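Local coordinates for protein nucleoside hydrolase, putative (PDB 3FZ0) that belongs to the nucleoside hydrolase family and binds a calcium ion near the C-terminal end of the first strand in sequence of its central sheet, at residues B[5-17]-B[31-44]. The protein carries 2 engineered substitutions. Numbering follows the deposited sequence. Where two conformers were deposited one is given.
With CA (calcium ion), chain G.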
ATOM      1  N   VAL B   5     -13.885  27.449  35.850  1.00 64.27           N
ATOM      2  CA  VAL B   5     -13.279  27.210  34.490  1.00 65.02           C
ATOM      3  C   VAL B   5     -14.334  27.137  33.407  1.00 64.69           C
ATOM      4  O   VAL B   5     -15.146  26.206  33.363  1.00 65.79           O
ATOM      5  CB  VAL B   5     -12.490  25.898  34.401  1.00 65.34           C
ATOM      6  CG1 VAL B   5     -12.054  25.621  32.962  1.00 64.78           C
ATOM      7  CG2 VAL B   5     -11.276  25.919  35.357  1.00 67.76           C
ATOM      8  N   HIS B   6     -14.307  28.109  32.515  1.00 63.72           N
ATOM      9  CA  HIS B   6     -15.245  28.224  31.406  0.50 62.65           C
ATOM     10  C   HIS B   6     -14.624  27.589  30.176  1.00 62.74           C
ATOM     11  O   HIS B   6     -13.495  27.881  29.862  1.00 63.00           O
ATOM     12  CB  HIS B   6     -15.484  29.705  31.095  0.50 61.96           C
ATOM     13  CG  HIS B   6     -16.284  30.430  32.126  0.50 59.43           C
ATOM     14  ND1 HIS B   6     -16.568  29.898  33.363  0.50 58.51           N
ATOM     15  CD2 HIS B   6     -16.834  31.668  32.112  0.50 57.61           C
ATOM     16  CE1 HIS B   6     -17.273  30.768  34.063  0.50 57.44           C
ATOM     17  NE2 HIS B   6     -17.448  31.849  33.326  0.50 56.81           N
ATOM     18  N   ARG B   7     -15.358  26.767  29.473  1.00 62.61           N
ATOM     19  CA  ARG B   7     -14.870  26.181  28.248  1.00 62.68           C
ATOM     20  C   ARG B   7     -15.485  26.906  27.046  1.00 62.80           C
ATOM     21  O   ARG B   7     -16.674  27.199  27.020  1.00 62.58           O
ATOM     22  CB  ARG B   7     -15.216  24.684  28.209  1.00 62.67           C
ATOM     23  CG  ARG B   7     -14.331  23.815  29.095  1.00 62.71           C
ATOM     24  CD  ARG B   7     -14.925  22.447  29.366  1.00 63.94           C
ATOM     25  NE  ARG B   7     -14.420  21.880  30.617  1.00 65.39           N
ATOM     26  CZ  ARG B   7     -13.388  21.050  30.678  1.00 64.96           C
ATOM     27  NH1 ARG B   7     -12.769  20.691  29.566  1.00 65.89           N
ATOM     28  NH2 ARG B   7     -12.980  20.573  31.841  1.00 64.65           N
ATOM     29  N   LYS B   8     -14.663  27.190  26.047  1.00 63.01           N
ATOM     30  CA  LYS B   8     -15.147  27.716  24.775  1.00 63.16           C
ATOM     31  C   LYS B   8     -14.858  26.652  23.754  1.00 62.89           C
ATOM     32  O   LYS B   8     -13.707  26.288  23.565  1.00 63.72           O
ATOM     33  CB  LYS B   8     -14.410  29.012  24.394  1.00 63.13           C
ATOM     34  CG  LYS B   8     -14.380  30.093  25.468  1.00 64.23           C
ATOM     35  CD  LYS B   8     -15.784  30.489  25.862  1.00 66.71           C
ATOM     36  CE  LYS B   8     -15.802  31.728  26.769  1.00 68.25           C
ATOM     37  NZ  LYS B   8     -17.139  31.795  27.471  1.00 67.31           N
ATOM     38  N   LEU B   9     -15.880  26.123  23.105  1.00 63.10           N
ATOM     39  CA  LEU B   9     -15.667  25.042  22.134  1.00 63.43           C
ATOM     40  C   LEU B   9     -15.879  25.430  20.689  1.00 63.48           C
ATOM     41  O   LEU B   9     -16.766  26.187  20.361  1.00 64.36           O
ATOM     42  CB  LEU B   9     -16.560  23.849  22.407  1.00 63.29           C
ATOM     43  CG  LEU B   9     -16.724  23.231  23.782  1.00 64.40           C
ATOM     44  CD1 LEU B   9     -17.331  21.826  23.549  1.00 64.35           C
ATOM     45  CD2 LEU B   9     -15.408  23.149  24.544  1.00 65.02           C
ATOM     46  N   ILE B  10     -15.036  24.890  19.833  1.00 63.93           N
ATOM     47  CA  ILE B  10     -15.250  24.841  18.397  1.00 63.58           C
ATOM     48  C   ILE B  10     -15.719  23.418  18.160  1.00 63.71           C
ATOM     49  O   ILE B  10     -15.110  22.457  18.641  1.00 64.28           O
ATOM     50  CB  ILE B  10     -13.929  25.085  17.633  1.00 63.36           C
ATOM     51  CG1 ILE B  10     -13.275  26.395  18.093  1.00 63.09           C
ATOM     52  CG2 ILE B  10     -14.156  25.050  16.123  1.00 63.14           C
ATOM     53  CD1 ILE B  10     -11.813  26.505  17.691  1.00 63.70           C
ATOM     54  N   ILE B  11     -16.824  23.257  17.462  1.00 63.62           N
ATOM     55  CA  ILE B  11     -17.282  21.914  17.169  1.00 63.82           C
ATOM     56  C   ILE B  11     -17.289  21.728  15.654  1.00 64.04           C
ATOM     57  O   ILE B  11     -17.960  22.457  14.901  1.00 64.08           O
ATOM     58  CB  ILE B  11     -18.669  21.592  17.803  1.00 63.93           C
ATOM     59  CG1 ILE B  11     -18.568  21.607  19.328  1.00 64.02           C
ATOM     60  CG2 ILE B  11     -19.178  20.210  17.320  1.00 63.27           C
ATOM     61  CD1 ILE B  11     -19.891  21.541  20.041  1.00 63.20           C
ATOM     62  N   ASP B  12     -16.486  20.784  15.205  1.00 63.95           N
ATOM     63  CA  ASP B  12     -16.415  20.466  13.786  1.00 63.66           C
ATOM     64  C   ASP B  12     -17.228  19.227  13.574  1.00 63.04           C
ATOM     65  O   ASP B  12     -17.062  18.260  14.295  1.00 62.99           O
ATOM     66  CB  ASP B  12     -14.969  20.272  13.350  1.00 63.86           C
ATOM     67  CG  ASP B  12     -14.836  20.163  11.852  1.00 65.78           C
ATOM     68  OD1 ASP B  12     -14.889  19.013  11.373  1.00 68.49           O
ATOM     69  OD2 ASP B  12     -14.717  21.195  11.152  1.00 67.46           O
ATOM     70  N   THR B  13     -18.117  19.258  12.592  1.00 62.89           N
ATOM     71  CA  THR B  13     -19.171  18.269  12.520  1.00 63.65           C
ATOM     72  C   THR B  13     -19.685  17.992  11.102  1.00 64.30           C
ATOM     73  O   THR B  13     -19.695  18.887  10.241  1.00 64.83           O
ATOM     74  CB  THR B  13     -20.392  18.672  13.455  1.00 63.79           C
ATOM     75  OG1 THR B  13     -21.432  17.696  13.348  1.00 63.06           O
ATOM     76  CG2 THR B  13     -20.959  20.025  13.069  1.00 62.63           C
ATOM     77  N   ASP B  14     -20.122  16.755  10.874  1.00 64.72           N
ATOM     78  CA  ASP B  14     -20.809  16.413   9.642  1.00 65.55           C
ATOM     79  C   ASP B  14     -22.339  16.275   9.814  1.00 66.27           C
ATOM     80  O   ASP B  14     -23.030  15.715   8.944  1.00 66.84           O
ATOM     81  CB  ASP B  14     -20.195  15.184   8.952  1.00 65.18           C
ATOM     82  CG  ASP B  14     -20.421  13.869   9.715  1.00 65.63           C
ATOM     83  OD1 ASP B  14     -20.527  13.872  10.960  1.00 66.21           O
ATOM     84  OD2 ASP B  14     -20.462  12.807   9.064  1.00 65.11           O
ATOM     85  N   CYS B  15     -22.851  16.757  10.942  1.00 66.26           N
ATOM     86  CA  CYS B  15     -24.258  17.181  11.038  1.00 66.94           C
ATOM     87  C   CYS B  15     -25.300  16.076  10.940  1.00 66.29           C
ATOM     88  O   CYS B  15     -26.387  16.285  10.392  1.00 65.92           O
ATOM     89  CB  CYS B  15     -24.555  18.270  10.000  1.00 67.01           C
ATOM     90  SG  CYS B  15     -23.219  19.493   9.920  1.00 71.88           S
ATOM     91  N   GLY B  16     -24.952  14.895  11.448  1.00 65.87           N
ATOM     92  CA  GLY B  16     -25.910  13.797  11.581  1.00 65.12           C
ATOM     93  C   GLY B  16     -26.667  13.818  12.914  1.00 65.21           C
ATOM     94  O   GLY B  16     -26.485  14.722  13.744  1.00 64.64           O
ATOM     95  N   GLY B  17     -27.510  12.800  13.116  1.00 64.91           N
ATOM     96  CA  GLY B  17     -28.347  12.693  14.303  1.00 64.02           C
ATOM     97  C   GLY B  17     -27.533  12.745  15.584  1.00 64.19           C
ATOM     98  O   GLY B  17     -27.831  13.544  16.489  1.00 64.42           O
ATOM     99  N   ASP B  31     -20.980  26.312  32.318  1.00 65.76           N
ATOM    100  CA  ASP B  31     -19.548  26.667  32.128  1.00 65.76           C
ATOM    101  C   ASP B  31     -18.990  26.227  30.778  1.00 65.49           C
ATOM    102  O   ASP B  31     -17.781  26.085  30.622  1.00 65.52           O
ATOM    103  CB  ASP B  31     -18.670  26.124  33.269  1.00 65.99           C
ATOM    104  CG  ASP B  31     -19.011  26.729  34.620  1.00 67.79           C
ATOM    105  OD1 ASP B  31     -19.287  27.950  34.735  1.00 69.34           O
ATOM    106  OD2 ASP B  31     -18.993  25.955  35.584  1.00 71.28           O
ATOM    107  N   VAL B  32     -19.885  25.981  29.816  1.00 65.05           N
ATOM    108  CA  VAL B  32     -19.518  25.636  28.454  1.00 64.34           C
ATOM    109  C   VAL B  32     -20.227  26.614  27.525  1.00 64.96           C
ATOM    110  O   VAL B  32     -21.431  26.932  27.705  1.00 64.88           O
ATOM    111  CB  VAL B  32     -19.927  24.181  28.069  1.00 64.43           C
ATOM    112  CG1 VAL B  32     -19.640  23.922  26.607  1.00 63.02           C
ATOM    113  CG2 VAL B  32     -19.199  23.147  28.909  1.00 63.28           C
ATOM    114  N   GLU B  33     -19.478  27.084  26.534  1.00 64.91           N
ATOM    115  CA  GLU B  33     -20.005  27.914  25.465  1.00 65.24           C
ATOM    116  C   GLU B  33     -19.464  27.446  24.099  1.00 64.79           C
ATOM    117  O   GLU B  33     -18.239  27.454  23.857  1.00 64.90           O
ATOM    118  CB  GLU B  33     -19.646  29.372  25.683  1.00 65.02           C
ATOM    119  CG  GLU B  33     -20.388  30.312  24.736  1.00 67.09           C
ATOM    120  CD  GLU B  33     -19.818  31.723  24.669  1.00 68.84           C
ATOM    121  OE1 GLU B  33     -18.941  32.105  25.485  1.00 70.92           O
ATOM    122  OE2 GLU B  33     -20.252  32.456  23.757  1.00 72.53           O
ATOM    123  N   VAL B  34     -20.378  27.037  23.213  1.00 63.59           N
ATOM    124  CA  VAL B  34     -20.024  26.729  21.832  1.00 62.29           C
ATOM    125  C   VAL B  34     -19.862  28.060  21.112  1.00 62.11           C
ATOM    126  O   VAL B  34     -20.828  28.803  20.980  1.00 61.64           O
ATOM    127  CB  VAL B  34     -21.114  25.906  21.139  1.00 62.17           C
ATOM    128  CG1 VAL B  34     -20.834  25.782  19.646  1.00 60.89           C
ATOM    129  CG2 VAL B  34     -21.211  24.533  21.783  1.00 60.73           C
ATOM    130  N   ILE B  35     -18.640  28.368  20.676  1.00 61.12           N
ATOM    131  CA  ILE B  35     -18.374  29.658  20.029  1.00 60.71           C
ATOM    132  C   ILE B  35     -18.360  29.588  18.498  1.00 60.73           C
ATOM    133  O   ILE B  35     -18.440  30.627  17.848  1.00 61.25           O
ATOM    134  CB  ILE B  35     -17.081  30.368  20.550  1.00 60.29           C
ATOM    135  CG1 ILE B  35     -15.837  29.489  20.376  1.00 60.61           C
ATOM    136  CG2 ILE B  35     -17.231  30.727  21.981  1.00 60.13           C
ATOM    137  CD1 ILE B  35     -14.497  30.247  20.587  1.00 60.23           C
ATOM    138  N   ALA B  36     -18.270  28.380  17.935  1.00 60.07           N
ATOM    139  CA  ALA B  36     -18.323  28.199  16.467  1.00 60.10           C
ATOM    140  C   ALA B  36     -18.578  26.768  16.095  1.00 59.96           C
ATOM    141  O   ALA B  36     -18.098  25.855  16.770  1.00 59.69           O
ATOM    142  CB  ALA B  36     -17.029  28.684  15.775  1.00 59.88           C
ATOM    143  N   ILE B  37     -19.352  26.582  15.024  1.00 59.45           N
ATOM    144  CA  ILE B  37     -19.637  25.266  14.491  1.00 58.77           C
ATOM    145  C   ILE B  37     -19.101  25.264  13.068  1.00 59.43           C
ATOM    146  O   ILE B  37     -19.428  26.141  12.251  1.00 59.24           O
ATOM    147  CB  ILE B  37     -21.142  24.937  14.544  1.00 58.88           C
ATOM    148  CG1 ILE B  37     -21.588  24.836  16.027  1.00 58.56           C
ATOM    149  CG2 ILE B  37     -21.451  23.668  13.727  1.00 56.88           C
ATOM    150  CD1 ILE B  37     -23.119  24.672  16.253  1.00 58.30           C
ATOM    151  N   THR B  38     -18.211  24.322  12.787  1.00 60.00           N
ATOM    152  CA  THR B  38     -17.622  24.227  11.471  1.00 60.60           C
ATOM    153  C   THR B  38     -18.110  22.922  10.846  1.00 61.01           C
ATOM    154  O   THR B  38     -18.073  21.855  11.463  1.00 61.63           O
ATOM    155  CB  THR B  38     -16.097  24.280  11.521  1.00 60.63           C
ATOM    156  OG1 THR B  38     -15.624  23.211  12.344  1.00 61.70           O
ATOM    157  CG2 THR B  38     -15.656  25.600  12.109  1.00 60.25           C
ATOM    158  N   VAL B  39     -18.598  23.024   9.621  1.00 60.97           N
ATOM    159  CA  VAL B  39     -19.288  21.904   8.979  1.00 60.62           C
ATOM    160  C   VAL B  39     -18.331  21.179   8.033  1.00 60.84           C
ATOM    161  O   VAL B  39     -17.583  21.806   7.270  1.00 60.52           O
ATOM    162  CB  VAL B  39     -20.566  22.418   8.251  1.00 60.18           C
ATOM    163  CG1 VAL B  39     -21.171  21.343   7.355  1.00 58.46           C
ATOM    164  CG2 VAL B  39     -21.547  22.924   9.285  1.00 59.68           C
ATOM    165  N   VAL B  40     -18.354  19.851   8.086  1.00 60.87           N
ATOM    166  CA  VAL B  40     -17.513  19.068   7.180  1.00 60.15           C
ATOM    167  C   VAL B  40     -18.392  18.030   6.496  1.00 60.50           C
ATOM    168  O   VAL B  40     -19.415  17.650   7.041  1.00 59.81           O
ATOM    169  CB  VAL B  40     -16.302  18.451   7.934  1.00 60.15           C
ATOM    170  CG1 VAL B  40     -16.748  17.441   8.971  1.00 57.84           C
ATOM    171  CG2 VAL B  40     -15.292  17.863   6.986  1.00 59.17           C
ATOM    172  N   TRP B  41     -17.994  17.609   5.289  1.00 61.08           N
ATOM    173  CA  TRP B  41     -18.605  16.465   4.585  1.00 61.05           C
ATOM    174  C   TRP B  41     -18.491  15.203   5.474  1.00 61.54           C
ATOM    175  O   TRP B  41     -17.724  15.186   6.444  1.00 61.18           O
ATOM    176  CB  TRP B  41     -17.912  16.248   3.240  1.00 60.15           C
ATOM    177  CG  TRP B  41     -16.585  15.616   3.397  1.00 60.82           C
ATOM    178  CD1 TRP B  41     -15.400  16.238   3.710  1.00 60.24           C
ATOM    179  CD2 TRP B  41     -16.282  14.222   3.289  1.00 60.97           C
ATOM    180  NE1 TRP B  41     -14.398  15.326   3.799  1.00 59.72           N
ATOM    181  CE2 TRP B  41     -14.900  14.077   3.537  1.00 60.66           C
ATOM    182  CE3 TRP B  41     -17.034  13.085   2.974  1.00 59.07           C
ATOM    183  CZ2 TRP B  41     -14.258  12.835   3.489  1.00 60.15           C
ATOM    184  CZ3 TRP B  41     -16.387  11.845   2.926  1.00 60.54           C
ATOM    185  CH2 TRP B  41     -15.021  11.731   3.186  1.00 59.57           C
ATOM    186  N   GLY B  42     -19.268  14.164   5.149  1.00 62.23           N
ATOM    187  CA  GLY B  42     -19.246  12.897   5.873  1.00 62.77           C
ATOM    188  C   GLY B  42     -20.524  12.110   5.621  1.00 64.14           C
ATOM    189  O   GLY B  42     -20.723  11.534   4.526  1.00 64.19           O
ATOM    190  N   ASN B  43     -21.409  12.075   6.616  1.00 64.63           N
ATOM    191  CA  ASN B  43     -22.687  11.407   6.418  1.00 66.43           C
ATOM    192  C   ASN B  43     -23.734  12.196   5.633  1.00 66.61           C
ATOM    193  O   ASN B  43     -24.651  11.613   5.045  1.00 66.95           O
ATOM    194  CB  ASN B  43     -23.228  10.837   7.724  1.00 67.35           C
ATOM    195  CG  ASN B  43     -22.539   9.508   8.092  1.00 71.05           C
ATOM    196  OD1 ASN B  43     -22.419   8.581   7.246  1.00 73.65           O
ATOM    197  ND2 ASN B  43     -22.054   9.422   9.331  1.00 72.22           N
ATOM    198  N   VAL B  44     -23.569  13.518   5.600  1.00 66.53           N
ATOM    199  CA  VAL B  44     -24.306  14.357   4.677  1.00 66.40           C
ATOM    200  C   VAL B  44     -23.401  15.380   4.032  1.00 66.21           C
ATOM    201  O   VAL B  44     -22.348  15.747   4.566  1.00 66.09           O
ATOM    202  CB  VAL B  44     -25.527  15.064   5.331  1.00 67.00           C
ATOM    203  CG1 VAL B  44     -26.511  13.991   5.869  1.00 68.29           C
ATOM    204  CG2 VAL B  44     -25.099  16.047   6.415  1.00 65.47           C
TER
HETATM  205 CA    CA G 400     -20.550  12.806  13.158  1.00 62.36          CA
HETATM  206  O   HOH W   1     -19.301  11.075  14.006  1.00 33.86           O
HETATM  207  O   HOH W   2     -19.609  11.379  11.069  1.00 45.13           O
HETATM  208  O   HOH W   3     -22.194  10.997  13.028  1.00 28.67           O
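Strands 6-13 and 32-39 are the parallel pair of a beta-alpha-beta unit in the central mixed sheet, with helix 17-27 as the crossover, and Leu9 and Ile35 meet where the register of the two strands slips. Leu9 O accepts from Ile35 N at 2.9 Å, yet Ile11 N turns to Ala36 O, a beta bulge that advances strand 32-39 by one residue. At the exposed end Lys8 NZ forms a salt bridge to Glu33 OE1, 2.7 Å away and nearly in line with the C-O bond; a bend at chi2 (-59°) brings the lysine chain across to Glu33. On the face covered by helix 17-27, Ile11 CD1 packs on Val34 CG2 at 3.7 Å, roughly at right angles. The other face buries a polar pair: Thr38 OG1 donates to Asp12 OD2 (2.5 Å), an oxygen that also takes a bond from Asn139. Past the strands, Asp14 divides its carboxylate: Asp14 OD1 binds the calcium ion at 2.4 Å, in a site completed by Asp19, Leu134 O, Asp283 and waters, while Asp14 OD2 accepts from Asn43 N at 2.7 Å, on the anti side and 23° out of the carboxylate plane. Thr13 OG1 receives Cys15 N in an ST turn and is also hydrogen-bonded to Asp19. Held at both oxygens, the Asp14 carboxylate is probably restrained in rotation, the Asn43 N-H being a second-shell contact that helps position a calcium ligand.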